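Local coordinates for protein 4-oxalmesaconate hydratase (Pseudomonas putida, PDB 5CGZ) that catalyses the zinc-dependent hydration of 4-carboxy-2-hydroxymuconate, the enol of oxalomesaconate, to 4-carboxy-4-hydroxy-2-oxoadipate, the third step of gallate degradation, at residues D13-A18 with Y183-C188; H25-Y30 with T176-K181; E66-A71 with A76-F81. All coordinates share one frame; numbering follows the deposited sequence.

Interaction 1: D13-A18 with Y183-C188; sequences DFVWRA and YAAIQC. With ZN (zinc ion), chain C.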
ATOM      1  N   ASP A  13      -0.328  18.227  22.793  1.00 34.88           N
ATOM      2  CA  ASP A  13       0.322  17.341  21.840  1.00 33.52           C
ATOM      3  C   ASP A  13       1.812  17.603  21.650  1.00 36.11           C
ATOM      4  O   ASP A  13       2.587  16.655  21.562  1.00 33.90           O
ATOM      5  CB  ASP A  13      -0.398  17.418  20.499  1.00 30.26           C
ATOM      6  CG  ASP A  13      -1.662  16.586  20.487  1.00 35.41           C
ATOM      7  OD1 ASP A  13      -2.749  17.136  20.217  1.00 34.13           O
ATOM      8  OD2 ASP A  13      -1.554  15.369  20.753  1.00 43.03           O
ATOM      9  N   PHE A  14       2.230  18.864  21.594  1.00 31.62           N
ATOM     10  CA  PHE A  14       3.640  19.123  21.337  1.00 34.60           C
ATOM     11  C   PHE A  14       4.489  18.633  22.507  1.00 32.93           C
ATOM     12  O   PHE A  14       5.666  18.335  22.331  1.00 34.60           O
ATOM     13  CB  PHE A  14       3.909  20.618  21.045  1.00 32.51           C
ATOM     14  CG  PHE A  14       3.857  21.519  22.261  1.00 32.98           C
ATOM     15  CD1 PHE A  14       2.664  22.111  22.657  1.00 32.94           C
ATOM     16  CD2 PHE A  14       5.012  21.810  22.975  1.00 30.61           C
ATOM     17  CE1 PHE A  14       2.618  22.960  23.768  1.00 35.75           C
ATOM     18  CE2 PHE A  14       4.980  22.657  24.089  1.00 35.94           C
ATOM     19  CZ  PHE A  14       3.779  23.233  24.488  1.00 33.09           C
ATOM     20  N   VAL A  15       3.891  18.522  23.691  1.00 34.31           N
ATOM     21  CA  VAL A  15       4.644  18.059  24.854  1.00 33.58           C
ATOM     22  C   VAL A  15       4.883  16.547  24.775  1.00 35.29           C
ATOM     23  O   VAL A  15       6.019  16.101  24.871  1.00 35.25           O
ATOM     24  CB  VAL A  15       3.929  18.420  26.188  1.00 37.45           C
ATOM     25  CG1 VAL A  15       4.691  17.845  27.382  1.00 34.08           C
ATOM     26  CG2 VAL A  15       3.800  19.932  26.324  1.00 35.65           C
ATOM     27  N   TRP A  16       3.827  15.763  24.571  1.00 36.48           N
ATOM     28  CA  TRP A  16       3.986  14.307  24.464  1.00 34.12           C
ATOM     29  C   TRP A  16       4.876  13.898  23.297  1.00 34.45           C
ATOM     30  O   TRP A  16       5.701  12.988  23.421  1.00 33.80           O
ATOM     31  CB  TRP A  16       2.639  13.599  24.284  1.00 34.01           C
ATOM     32  CG  TRP A  16       1.539  13.961  25.239  1.00 36.84           C
ATOM     33  CD1 TRP A  16       0.319  14.485  24.916  1.00 36.03           C
ATOM     34  CD2 TRP A  16       1.537  13.785  26.663  1.00 37.44           C
ATOM     35  NE1 TRP A  16      -0.438  14.657  26.054  1.00 38.59           N
ATOM     36  CE2 TRP A  16       0.287  14.239  27.137  1.00 38.29           C
ATOM     37  CE3 TRP A  16       2.468  13.287  27.581  1.00 39.12           C
ATOM     38  CZ2 TRP A  16      -0.053  14.218  28.491  1.00 37.41           C
ATOM     39  CZ3 TRP A  16       2.129  13.264  28.925  1.00 38.64           C
ATOM     40  CH2 TRP A  16       0.880  13.729  29.366  1.00 41.73           C
ATOM     41  N   ARG A  17       4.699  14.569  22.163  1.00 30.88           N
ATOM     42  CA  ARG A  17       5.181  14.056  20.875  1.00 32.59           C
ATOM     43  C   ARG A  17       6.402  14.773  20.322  1.00 33.84           C
ATOM     44  O   ARG A  17       7.073  14.240  19.440  1.00 30.53           O
ATOM     45  CB  ARG A  17       4.051  14.132  19.831  1.00 30.34           C
ATOM     46  CG  ARG A  17       2.762  13.550  20.347  1.00 31.30           C
ATOM     47  CD  ARG A  17       1.630  13.457  19.328  1.00 29.78           C
ATOM     48  NE  ARG A  17       0.416  13.283  20.117  1.00 36.26           N
ATOM     49  CZ  ARG A  17       0.106  12.156  20.749  1.00 36.37           C
ATOM     50  NH1 ARG A  17       0.884  11.081  20.623  1.00 32.05           N
ATOM     51  NH2 ARG A  17      -0.988  12.098  21.488  1.00 37.84           N
ATOM     52  N   ALA A  18       6.684  15.977  20.819  1.00 29.61           N
ATOM     53  CA  ALA A  18       7.752  16.799  20.248  1.00 29.77           C
ATOM     54  C   ALA A  18       8.660  17.448  21.295  1.00 33.12           C
ATOM     55  O   ALA A  18       9.566  18.204  20.939  1.00 33.98           O
ATOM     56  CB  ALA A  18       7.146  17.886  19.356  1.00 29.40           C
ATOM     57  N   TYR A 183      10.756  15.308  30.213  1.00 32.21           N
ATOM     58  CA  TYR A 183       9.970  14.729  31.295  1.00 33.13           C
ATOM     59  C   TYR A 183       9.440  15.796  32.261  1.00 38.18           C
ATOM     60  O   TYR A 183       8.322  15.685  32.774  1.00 35.56           O
ATOM     61  CB  TYR A 183      10.785  13.688  32.067  1.00 37.47           C
ATOM     62  CG  TYR A 183       9.930  12.960  33.076  1.00 43.18           C
ATOM     63  CD1 TYR A 183       8.906  12.114  32.658  1.00 36.87           C
ATOM     64  CD2 TYR A 183      10.116  13.147  34.443  1.00 41.81           C
ATOM     65  CE1 TYR A 183       8.103  11.455  33.573  1.00 38.76           C
ATOM     66  CE2 TYR A 183       9.312  12.492  35.369  1.00 36.92           C
ATOM     67  CZ  TYR A 183       8.308  11.653  34.925  1.00 41.80           C
ATOM     68  OH  TYR A 183       7.513  11.005  35.832  1.00 44.06           O
ATOM     69  N   ALA A 184      10.240  16.828  32.515  1.00 35.44           N
ATOM     70  CA  ALA A 184       9.768  17.941  33.337  1.00 37.32           C
ATOM     71  C   ALA A 184       8.607  18.651  32.649  1.00 39.19           C
ATOM     72  O   ALA A 184       7.637  19.043  33.296  1.00 38.97           O
ATOM     73  CB  ALA A 184      10.901  18.919  33.630  1.00 31.47           C
ATOM     74  N   ALA A 185       8.690  18.806  31.330  1.00 36.68           N
ATOM     75  CA  ALA A 185       7.573  19.394  30.588  1.00 34.51           C
ATOM     76  C   ALA A 185       6.346  18.485  30.676  1.00 38.23           C
ATOM     77  O   ALA A 185       5.217  18.946  30.845  1.00 35.42           O
ATOM     78  CB  ALA A 185       7.958  19.633  29.134  1.00 27.73           C
ATOM     79  N   ILE A 186       6.579  17.182  30.556  1.00 37.85           N
ATOM     80  CA  ILE A 186       5.506  16.200  30.665  1.00 35.19           C
ATOM     81  C   ILE A 186       4.768  16.331  32.002  1.00 41.10           C
ATOM     82  O   ILE A 186       3.538  16.226  32.066  1.00 36.45           O
ATOM     83  CB  ILE A 186       6.069  14.766  30.485  1.00 38.02           C
ATOM     84  CG1 ILE A 186       6.113  14.407  28.995  1.00 39.05           C
ATOM     85  CG2 ILE A 186       5.244  13.739  31.245  1.00 34.84           C
ATOM     86  CD1 ILE A 186       6.687  13.036  28.728  1.00 38.75           C
ATOM     87  N   GLN A 187       5.522  16.587  33.068  1.00 38.08           N
ATOM     88  CA  GLN A 187       4.928  16.716  34.395  1.00 42.03           C
ATOM     89  C   GLN A 187       4.057  17.968  34.553  1.00 42.79           C
ATOM     90  O   GLN A 187       3.289  18.067  35.501  1.00 46.18           O
ATOM     91  CB  GLN A 187       6.023  16.696  35.460  1.00 38.64           C
ATOM     92  CG  GLN A 187       6.602  15.303  35.662  1.00 38.83           C
ATOM     93  CD  GLN A 187       7.626  15.241  36.769  1.00 48.04           C
ATOM     94  OE1 GLN A 187       7.486  14.454  37.701  1.00 56.33           O
ATOM     95  NE2 GLN A 187       8.673  16.051  36.663  1.00 41.51           N
ATOM     96  N   CYS A 188       4.161  18.911  33.622  1.00 40.23           N
ATOM     97  CA  CYS A 188       3.237  20.041  33.602  1.00 40.86           C
ATOM     98  C   CYS A 188       1.834  19.617  33.174  1.00 41.82           C
ATOM     99  O   CYS A 188       0.874  20.347  33.392  1.00 42.56           O
ATOM    100  CB  CYS A 188       3.731  21.143  32.664  1.00 39.83           C
ATOM    101  SG  CYS A 188       5.264  21.903  33.159  1.00 44.50           S
TER
HETATM  102 ZN    ZN C 301      -4.365  15.965  20.264  1.00 35.03          ZN
HETATM  103  O   HOH W   1      -3.970  14.096  21.864  1.00 47.84           O
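Val15 and Trp16 on helix 13-27 meet Ala185 and Ile186 on helix 179-186, a buried contact whose side chains are apolar, beside the zinc site of this Rossmann-like domain of the MshB deacetylase family. Val15 touches both Ala185 and Ile186. With chi1 at 176°, its CG1 lies opposite the backbone N and reaches the other helix, 3.7 Å from Ala185 O. The same Val15 CG1 is 4.1 Å from Ile186 CG1. Ile186 is shared between two partners, because its CG2 also comes obliquely to Trp16 CZ3 at 3.9 Å. Trp16 starts off pointing away from the 183-188 segment, yet the six-membered part of its indole returns to it, and the two side chains cross at about a right angle. In the next shell, Ala70 of helix 56-74 packs on Val15, Trp196 of helix 193-212 touches both Trp16 and Ile186, and the ring of Tyr199 meets the indole.

Along the same turn of helix 13-27 the chain reaches the metal. Asp13 OD1 binds zinc at 2.0 Å, with His10, Glu44, His123 and a water 2.5 Å from the ion as the other ligands. The second carboxylate oxygen is tied one helical turn on: Arg17 NE donates to the anti side of Asp13 OD2 at 2.9 Å, with that oxygen in the guanidinium plane but the donor 26° out of the carboxylate plane.

Interaction 2: H25-Y30 with T176-K181; sequences HAEQGY and TSVWDK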
ATOM      1  N   HIS A  25      16.785  20.876  19.791  1.00 30.64           N
ATOM      2  CA  HIS A  25      17.179  21.880  18.808  1.00 35.37           C
ATOM      3  C   HIS A  25      17.365  23.269  19.448  1.00 33.12           C
ATOM      4  O   HIS A  25      18.195  24.056  18.991  1.00 35.01           O
ATOM      5  CB  HIS A  25      16.169  21.933  17.653  1.00 32.70           C
ATOM      6  CG  HIS A  25      16.240  20.737  16.747  1.00 31.68           C
ATOM      7  ND1 HIS A  25      15.594  19.552  17.031  1.00 32.00           N
ATOM      8  CD2 HIS A  25      16.913  20.534  15.589  1.00 29.41           C
ATOM      9  CE1 HIS A  25      15.851  18.673  16.074  1.00 32.82           C
ATOM     10  NE2 HIS A  25      16.648  19.245  15.187  1.00 34.78           N
ATOM     11  N   ALA A  26      16.609  23.565  20.500  1.00 31.30           N
ATOM     12  CA  ALA A  26      16.819  24.810  21.238  1.00 34.12           C
ATOM     13  C   ALA A  26      18.275  24.892  21.731  1.00 39.37           C
ATOM     14  O   ALA A  26      18.917  25.945  21.642  1.00 38.51           O
ATOM     15  CB  ALA A  26      15.842  24.914  22.410  1.00 31.44           C
ATOM     16  N   GLU A  27      18.806  23.770  22.215  1.00 33.45           N
ATOM     17  CA  GLU A  27      20.184  23.738  22.704  1.00 34.36           C
ATOM     18  C   GLU A  27      21.181  23.848  21.559  1.00 41.57           C
ATOM     19  O   GLU A  27      22.353  24.174  21.776  1.00 43.36           O
ATOM     20  CB  GLU A  27      20.439  22.469  23.522  1.00 33.32           C
ATOM     21  CG  GLU A  27      19.631  22.438  24.809  1.00 33.73           C
ATOM     22  CD  GLU A  27      20.046  21.318  25.752  1.00 37.69           C
ATOM     23  OE1 GLU A  27      20.936  20.519  25.389  1.00 39.73           O
ATOM     24  OE2 GLU A  27      19.488  21.246  26.868  1.00 38.38           O
ATOM     25  N   GLN A  28      20.715  23.599  20.339  1.00 34.38           N
ATOM     26  CA  GLN A  28      21.560  23.792  19.171  1.00 32.72           C
ATOM     27  C   GLN A  28      21.478  25.212  18.621  1.00 34.91           C
ATOM     28  O   GLN A  28      22.021  25.502  17.546  1.00 36.69           O
ATOM     29  CB  GLN A  28      21.194  22.789  18.076  1.00 33.98           C
ATOM     30  CG  GLN A  28      21.662  21.377  18.385  1.00 33.71           C
ATOM     31  CD  GLN A  28      21.084  20.360  17.423  1.00 41.15           C
ATOM     32  OE1 GLN A  28      20.931  20.630  16.230  1.00 37.59           O
ATOM     33  NE2 GLN A  28      20.750  19.186  17.939  1.00 34.61           N
ATOM     34  N   GLY A  29      20.793  26.099  19.341  1.00 34.73           N
ATOM     35  CA  GLY A  29      20.693  27.482  18.895  1.00 33.99           C
ATOM     36  C   GLY A  29      19.497  27.799  18.009  1.00 42.12           C
ATOM     37  O   GLY A  29      19.507  28.796  17.277  1.00 39.86           O
ATOM     38  N   TYR A  30      18.470  26.952  18.065  1.00 38.43           N
ATOM     39  CA  TYR A  30      17.234  27.187  17.310  1.00 34.38           C
ATOM     40  C   TYR A  30      16.231  27.968  18.134  1.00 33.81           C
ATOM     41  O   TYR A  30      16.027  27.675  19.319  1.00 34.91           O
ATOM     42  CB  TYR A  30      16.576  25.873  16.882  1.00 32.86           C
ATOM     43  CG  TYR A  30      17.220  25.165  15.724  1.00 34.41           C
ATOM     44  CD1 TYR A  30      18.399  24.450  15.893  1.00 31.82           C
ATOM     45  CD2 TYR A  30      16.629  25.175  14.468  1.00 30.62           C
ATOM     46  CE1 TYR A  30      18.979  23.779  14.841  1.00 31.71           C
ATOM     47  CE2 TYR A  30      17.204  24.506  13.405  1.00 30.40           C
ATOM     48  CZ  TYR A  30      18.376  23.809  13.597  1.00 34.48           C
ATOM     49  OH  TYR A  30      18.957  23.141  12.547  1.00 32.01           O
ATOM     50  N   THR A 176      18.309  11.645  24.129  1.00 28.95           N
ATOM     51  CA  THR A 176      18.868  11.228  25.408  1.00 30.99           C
ATOM     52  C   THR A 176      19.389  12.422  26.235  1.00 37.31           C
ATOM     53  O   THR A 176      19.170  12.494  27.444  1.00 32.23           O
ATOM     54  CB  THR A 176      20.008  10.222  25.201  1.00 34.69           C
ATOM     55  OG1 THR A 176      19.498   9.043  24.549  1.00 32.64           O
ATOM     56  CG2 THR A 176      20.631   9.847  26.545  1.00 32.23           C
ATOM     57  N   SER A 177      20.048  13.369  25.574  1.00 37.00           N
ATOM     58  CA  SER A 177      20.660  14.504  26.273  1.00 36.10           C
ATOM     59  C   SER A 177      19.648  15.516  26.807  1.00 38.26           C
ATOM     60  O   SER A 177      20.008  16.385  27.596  1.00 38.41           O
ATOM     61  CB  SER A 177      21.656  15.221  25.352  1.00 32.32           C
ATOM     62  OG  SER A 177      20.987  15.831  24.259  1.00 33.18           O
ATOM     63  N   VAL A 178      18.384  15.415  26.401  1.00 34.55           N
ATOM     64  CA  VAL A 178      17.385  16.346  26.925  1.00 30.42           C
ATOM     65  C   VAL A 178      16.190  15.649  27.549  1.00 34.15           C
ATOM     66  O   VAL A 178      15.148  16.274  27.751  1.00 32.91           O
ATOM     67  CB  VAL A 178      16.862  17.313  25.830  1.00 33.18           C
ATOM     68  CG1 VAL A 178      17.980  18.256  25.374  1.00 27.62           C
ATOM     69  CG2 VAL A 178      16.263  16.533  24.645  1.00 30.37           C
ATOM     70  N   TRP A 179      16.325  14.369  27.873  1.00 35.40           N
ATOM     71  CA  TRP A 179      15.173  13.658  28.422  1.00 36.08           C
ATOM     72  C   TRP A 179      14.634  14.338  29.689  1.00 36.00           C
ATOM     73  O   TRP A 179      13.417  14.430  29.870  1.00 34.13           O
ATOM     74  CB  TRP A 179      15.494  12.179  28.724  1.00 34.20           C
ATOM     75  CG  TRP A 179      14.339  11.545  29.427  1.00 36.40           C
ATOM     76  CD1 TRP A 179      14.276  11.183  30.742  1.00 36.34           C
ATOM     77  CD2 TRP A 179      13.041  11.280  28.874  1.00 33.04           C
ATOM     78  NE1 TRP A 179      13.027  10.681  31.034  1.00 37.11           N
ATOM     79  CE2 TRP A 179      12.252  10.729  29.907  1.00 33.27           C
ATOM     80  CE3 TRP A 179      12.478  11.441  27.601  1.00 34.52           C
ATOM     81  CZ2 TRP A 179      10.925  10.342  29.709  1.00 33.53           C
ATOM     82  CZ3 TRP A 179      11.158  11.057  27.404  1.00 32.57           C
ATOM     83  CH2 TRP A 179      10.394  10.517  28.457  1.00 33.01           C
ATOM     84  N   ASP A 180      15.520  14.832  30.554  1.00 34.33           N
ATOM     85  CA  ASP A 180      15.064  15.454  31.804  1.00 36.47           C
ATOM     86  C   ASP A 180      14.144  16.640  31.532  1.00 36.68           C
ATOM     87  O   ASP A 180      13.152  16.836  32.235  1.00 36.43           O
ATOM     88  CB  ASP A 180      16.251  15.901  32.666  1.00 38.53           C
ATOM     89  CG  ASP A 180      17.013  14.724  33.270  1.00 47.71           C
ATOM     90  OD1 ASP A 180      16.489  13.585  33.245  1.00 46.14           O
ATOM     91  OD2 ASP A 180      18.136  14.943  33.775  1.00 49.97           O
ATOM     92  N   LYS A 181      14.475  17.423  30.509  1.00 33.23           N
ATOM     93  CA  LYS A 181      13.628  18.540  30.116  1.00 34.47           C
ATOM     94  C   LYS A 181      12.290  18.039  29.578  1.00 38.10           C
ATOM     95  O   LYS A 181      11.240  18.549  29.970  1.00 33.44           O
ATOM     96  CB  LYS A 181      14.332  19.418  29.076  1.00 36.68           C
ATOM     97  CG  LYS A 181      15.399  20.321  29.669  1.00 39.20           C
ATOM     98  CD  LYS A 181      16.103  21.133  28.591  1.00 41.37           C
ATOM     99  CE  LYS A 181      17.050  22.167  29.204  1.00 33.15           C
ATOM    100  NZ  LYS A 181      17.748  22.947  28.137  1.00 37.99           N
TER
HETATM  101  O   HOH W   2      19.778  19.366  28.600  1.00 45.80           O
HETATM  102  O   HOH W   3      21.563  18.534  23.851  1.00 47.59           O
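Glu27 and Val178 are the nearest residues of two helix ends, their CA atoms still 9.0 Å apart, so side chains and water must bridge the gap. Helix 13-27 finishes in a Schellman motif: Tyr30 N bonds His25 O, Gly29 N bonds Ala26 O, and Gly29 at positive phi is the C-prime residue. Across from it Val178 takes the N-cap position before helix 179-186.

Glu27 and Lys181 approach from opposite directions, both extended beyond CG. Lys181 NZ forms a salt bridge with Glu27 OE2 at 2.7 Å, meeting the anti lone pair of that oxygen. Water 2 donates to the same OE2 at 2.6 Å and also to Ser177 O at 3.2 Å. On the other oxygen, water 3 donates to Glu27 OE1 at 2.6 Å and lies 2.8 Å from Ser177 OG, to which it is hydrogen-bonded. Both carboxylate oxygens are thus engaged, a grip that should restrict turning of the group. A valine methyl also lies against the carboxylate: Val178 CG1, beside its own backbone N at a chi1 of -67°, is 3.7 Å from Glu27 OE2.

Val178 and Lys181 also rest on Ala23 of helix 13-27, one turn before Glu27, while Trp179 faces helix 193-212. His25 and Gln28 hydrogen-bond to the C-terminal tail of a second subunit, and Thr176 follows strand 171-174, outermost of the sheet within this chain.

Interaction 3: E66-A71 with A76-F81; sequences EAMAAA and ASVEFF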
ATOM      1  N   GLU A  66      -0.637  25.350  31.363  1.00 39.68           N
ATOM      2  CA  GLU A  66       0.204  24.164  31.255  1.00 38.69           C
ATOM      3  C   GLU A  66       1.147  24.254  30.062  1.00 35.77           C
ATOM      4  O   GLU A  66       2.340  23.980  30.187  1.00 35.27           O
ATOM      5  CB  GLU A  66      -0.658  22.911  31.138  1.00 42.39           C
ATOM      6  CG  GLU A  66      -1.396  22.562  32.413  1.00 40.69           C
ATOM      7  CD  GLU A  66      -2.278  21.341  32.247  1.00 54.29           C
ATOM      8  OE1 GLU A  66      -2.519  20.934  31.085  1.00 49.64           O
ATOM      9  OE2 GLU A  66      -2.726  20.794  33.282  1.00 62.19           O
ATOM     10  N   ALA A  67       0.608  24.658  28.913  1.00 32.50           N
ATOM     11  CA  ALA A  67       1.392  24.733  27.685  1.00 34.63           C
ATOM     12  C   ALA A  67       2.502  25.769  27.812  1.00 41.17           C
ATOM     13  O   ALA A  67       3.644  25.532  27.402  1.00 37.10           O
ATOM     14  CB  ALA A  67       0.497  25.055  26.499  1.00 29.88           C
ATOM     15  N   MET A  68       2.169  26.919  28.394  1.00 37.77           N
ATOM     16  CA  MET A  68       3.166  27.966  28.593  1.00 37.57           C
ATOM     17  C   MET A  68       4.264  27.509  29.541  1.00 34.80           C
ATOM     18  O   MET A  68       5.435  27.805  29.317  1.00 35.67           O
ATOM     19  CB  MET A  68       2.512  29.236  29.115  1.00 38.66           C
ATOM     20  CG  MET A  68       1.818  30.032  28.026  1.00 46.54           C
ATOM     21  SD  MET A  68       0.821  31.356  28.729  1.00 55.63           S
ATOM     22  CE  MET A  68       0.448  32.306  27.251  1.00 70.01           C
ATOM     23  N   ALA A  69       3.890  26.773  30.586  1.00 33.32           N
ATOM     24  CA  ALA A  69       4.882  26.244  31.520  1.00 38.46           C
ATOM     25  C   ALA A  69       5.792  25.229  30.824  1.00 38.04           C
ATOM     26  O   ALA A  69       7.011  25.261  30.984  1.00 37.76           O
ATOM     27  CB  ALA A  69       4.197  25.611  32.733  1.00 33.73           C
ATOM     28  N   ALA A  70       5.196  24.335  30.036  1.00 37.66           N
ATOM     29  CA  ALA A  70       5.971  23.325  29.312  1.00 34.95           C
ATOM     30  C   ALA A  70       6.909  23.975  28.296  1.00 35.20           C
ATOM     31  O   ALA A  70       8.084  23.603  28.188  1.00 35.79           O
ATOM     32  CB  ALA A  70       5.041  22.330  28.613  1.00 32.16           C
ATOM     33  N   ALA A  71       6.386  24.943  27.550  1.00 34.36           N
ATOM     34  CA  ALA A  71       7.185  25.639  26.547  1.00 38.25           C
ATOM     35  C   ALA A  71       8.416  26.295  27.165  1.00 35.58           C
ATOM     36  O   ALA A  71       9.500  26.266  26.581  1.00 38.98           O
ATOM     37  CB  ALA A  71       6.342  26.681  25.817  1.00 35.55           C
ATOM     38  N   ALA A  76      10.958  26.888  24.161  1.00 35.56           N
ATOM     39  CA  ALA A  76      10.241  27.309  22.959  1.00 35.13           C
ATOM     40  C   ALA A  76       9.325  28.475  23.254  1.00 36.51           C
ATOM     41  O   ALA A  76       8.906  28.663  24.394  1.00 35.30           O
ATOM     42  CB  ALA A  76       9.424  26.161  22.392  1.00 31.78           C
ATOM     43  N   SER A  77       8.996  29.250  22.227  1.00 33.12           N
ATOM     44  CA  SER A  77       7.884  30.181  22.339  1.00 34.86           C
ATOM     45  C   SER A  77       6.628  29.456  21.868  1.00 41.49           C
ATOM     46  O   SER A  77       6.720  28.468  21.132  1.00 36.34           O
ATOM     47  CB  SER A  77       8.135  31.447  21.521  1.00 33.26           C
ATOM     48  OG  SER A  77       8.332  31.147  20.150  1.00 34.97           O
ATOM     49  N   VAL A  78       5.461  29.923  22.299  1.00 37.61           N
ATOM     50  CA  VAL A  78       4.205  29.270  21.935  1.00 34.69           C
ATOM     51  C   VAL A  78       3.090  30.293  21.722  1.00 40.51           C
ATOM     52  O   VAL A  78       3.002  31.288  22.443  1.00 34.63           O
ATOM     53  CB  VAL A  78       3.774  28.248  23.011  1.00 37.98           C
ATOM     54  CG1 VAL A  78       3.639  28.928  24.363  1.00 37.99           C
ATOM     55  CG2 VAL A  78       2.467  27.552  22.609  1.00 34.45           C
ATOM     56  N   GLU A  79       2.259  30.066  20.710  1.00 34.28           N
ATOM     57  CA  GLU A  79       1.079  30.900  20.515  1.00 36.20           C
ATOM     58  C   GLU A  79      -0.141  30.012  20.335  1.00 41.16           C
ATOM     59  O   GLU A  79      -0.015  28.829  19.997  1.00 34.96           O
ATOM     60  CB  GLU A  79       1.253  31.846  19.322  1.00 33.96           C
ATOM     61  CG  GLU A  79       1.192  31.181  17.967  1.00 33.96           C
ATOM     62  CD  GLU A  79       1.451  32.158  16.831  1.00 37.13           C
ATOM     63  OE1 GLU A  79       2.569  32.147  16.266  1.00 36.63           O
ATOM     64  OE2 GLU A  79       0.536  32.937  16.497  1.00 39.15           O
ATOM     65  N   PHE A  80      -1.319  30.590  20.561  1.00 34.12           N
ATOM     66  CA  PHE A  80      -2.563  29.832  20.590  1.00 33.47           C
ATOM     67  C   PHE A  80      -3.593  30.395  19.611  1.00 38.89           C
ATOM     68  O   PHE A  80      -4.074  31.505  19.804  1.00 39.15           O
ATOM     69  CB  PHE A  80      -3.121  29.832  22.019  1.00 30.15           C
ATOM     70  CG  PHE A  80      -2.138  29.333  23.039  1.00 36.80           C
ATOM     71  CD1 PHE A  80      -2.004  27.973  23.285  1.00 34.16           C
ATOM     72  CD2 PHE A  80      -1.329  30.219  23.735  1.00 35.64           C
ATOM     73  CE1 PHE A  80      -1.092  27.506  24.215  1.00 36.61           C
ATOM     74  CE2 PHE A  80      -0.416  29.757  24.669  1.00 35.90           C
ATOM     75  CZ  PHE A  80      -0.297  28.397  24.908  1.00 35.70           C
ATOM     76  N   PHE A  81      -3.927  29.648  18.559  1.00 31.70           N
ATOM     77  CA  PHE A  81      -4.910  30.136  17.596  1.00 33.40           C
ATOM     78  C   PHE A  81      -6.324  30.067  18.163  1.00 36.32           C
ATOM     79  O   PHE A  81      -7.209  30.780  17.697  1.00 36.11           O
ATOM     80  CB  PHE A  81      -4.867  29.345  16.281  1.00 31.18           C
ATOM     81  CG  PHE A  81      -3.790  29.783  15.331  1.00 34.03           C
ATOM     82  CD1 PHE A  81      -2.705  30.526  15.773  1.00 32.18           C
ATOM     83  CD2 PHE A  81      -3.868  29.447  13.985  1.00 31.75           C
ATOM     84  CE1 PHE A  81      -1.711  30.920  14.888  1.00 37.12           C
ATOM     85  CE2 PHE A  81      -2.882  29.837  13.098  1.00 31.15           C
ATOM     86  CZ  PHE A  81      -1.796  30.573  13.551  1.00 30.90           C
TER
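Ala67, Met68 and Ala71 of helix 56-74 pack on Val78 and Phe80 of strand 76-80, setting the helix of a beta-alpha-beta crossover (31-36, 56-74, 76-80) on its second strand, the outermost of the sheet within this chain. Helix and strand run nearly antiparallel, at 160° with their axes 8.0 Å apart, as expected when a crossover helix turns straight back into its strand. The connection is fastened at its tight end by Ala76 N, which donates to Ala71 O at 2.9 Å with an N-H...O angle of 173°.

From there the side-chain contacts continue along the strand. Ala71 CB sits 3.8 Å from Val78 CG1, the branch that chi1 of 57° places between the backbone N and the carbonyl carbon. Further on, Phe80 meets two helix residues: Ala67 CB lies at the ring edge, in its plane, 3.7 Å from Phe80 CE1. Met68 is extended, and its CE reaches Phe80 CE2 obliquely, at 3.7 Å. The ring of Phe39 also meets that of Phe80. With an alanine in place of Phe80, Ala67 CB and Met68 CE would probably lose the ring they touch, opening a gap between helix and strand.

Beyond one backbone bond, the side-chain contacts are between aliphatic carbons and with an aromatic ring, so the contact is likely held by shape and exclusion of water, with no charged pairing across it.

From the N terminus the chain passes strand 3-8 into helix 13-27, whose first turn takes part in interaction 1 and whose last turn takes part in interaction 2. It then runs through strand 31-36 to helix 56-74, and interaction 3 closes the short turn into strand 76-80. Much later helix 179-186 returns, meeting the end of helix 13-27 first and its beginning second. The 25-30/176-181 loop therefore falls within the 13-18/183-188 loop, and the 66-71/76-81 loop within both; none cross. Interactions 1 and 2 thus join both ends of helix 13-27 to helix 179-186, while interaction 3 ties helix 56-74 to the sheet. Interactions 1 and 3 touch, Cys188 SG lying 3.9 Å from Ala69 CB.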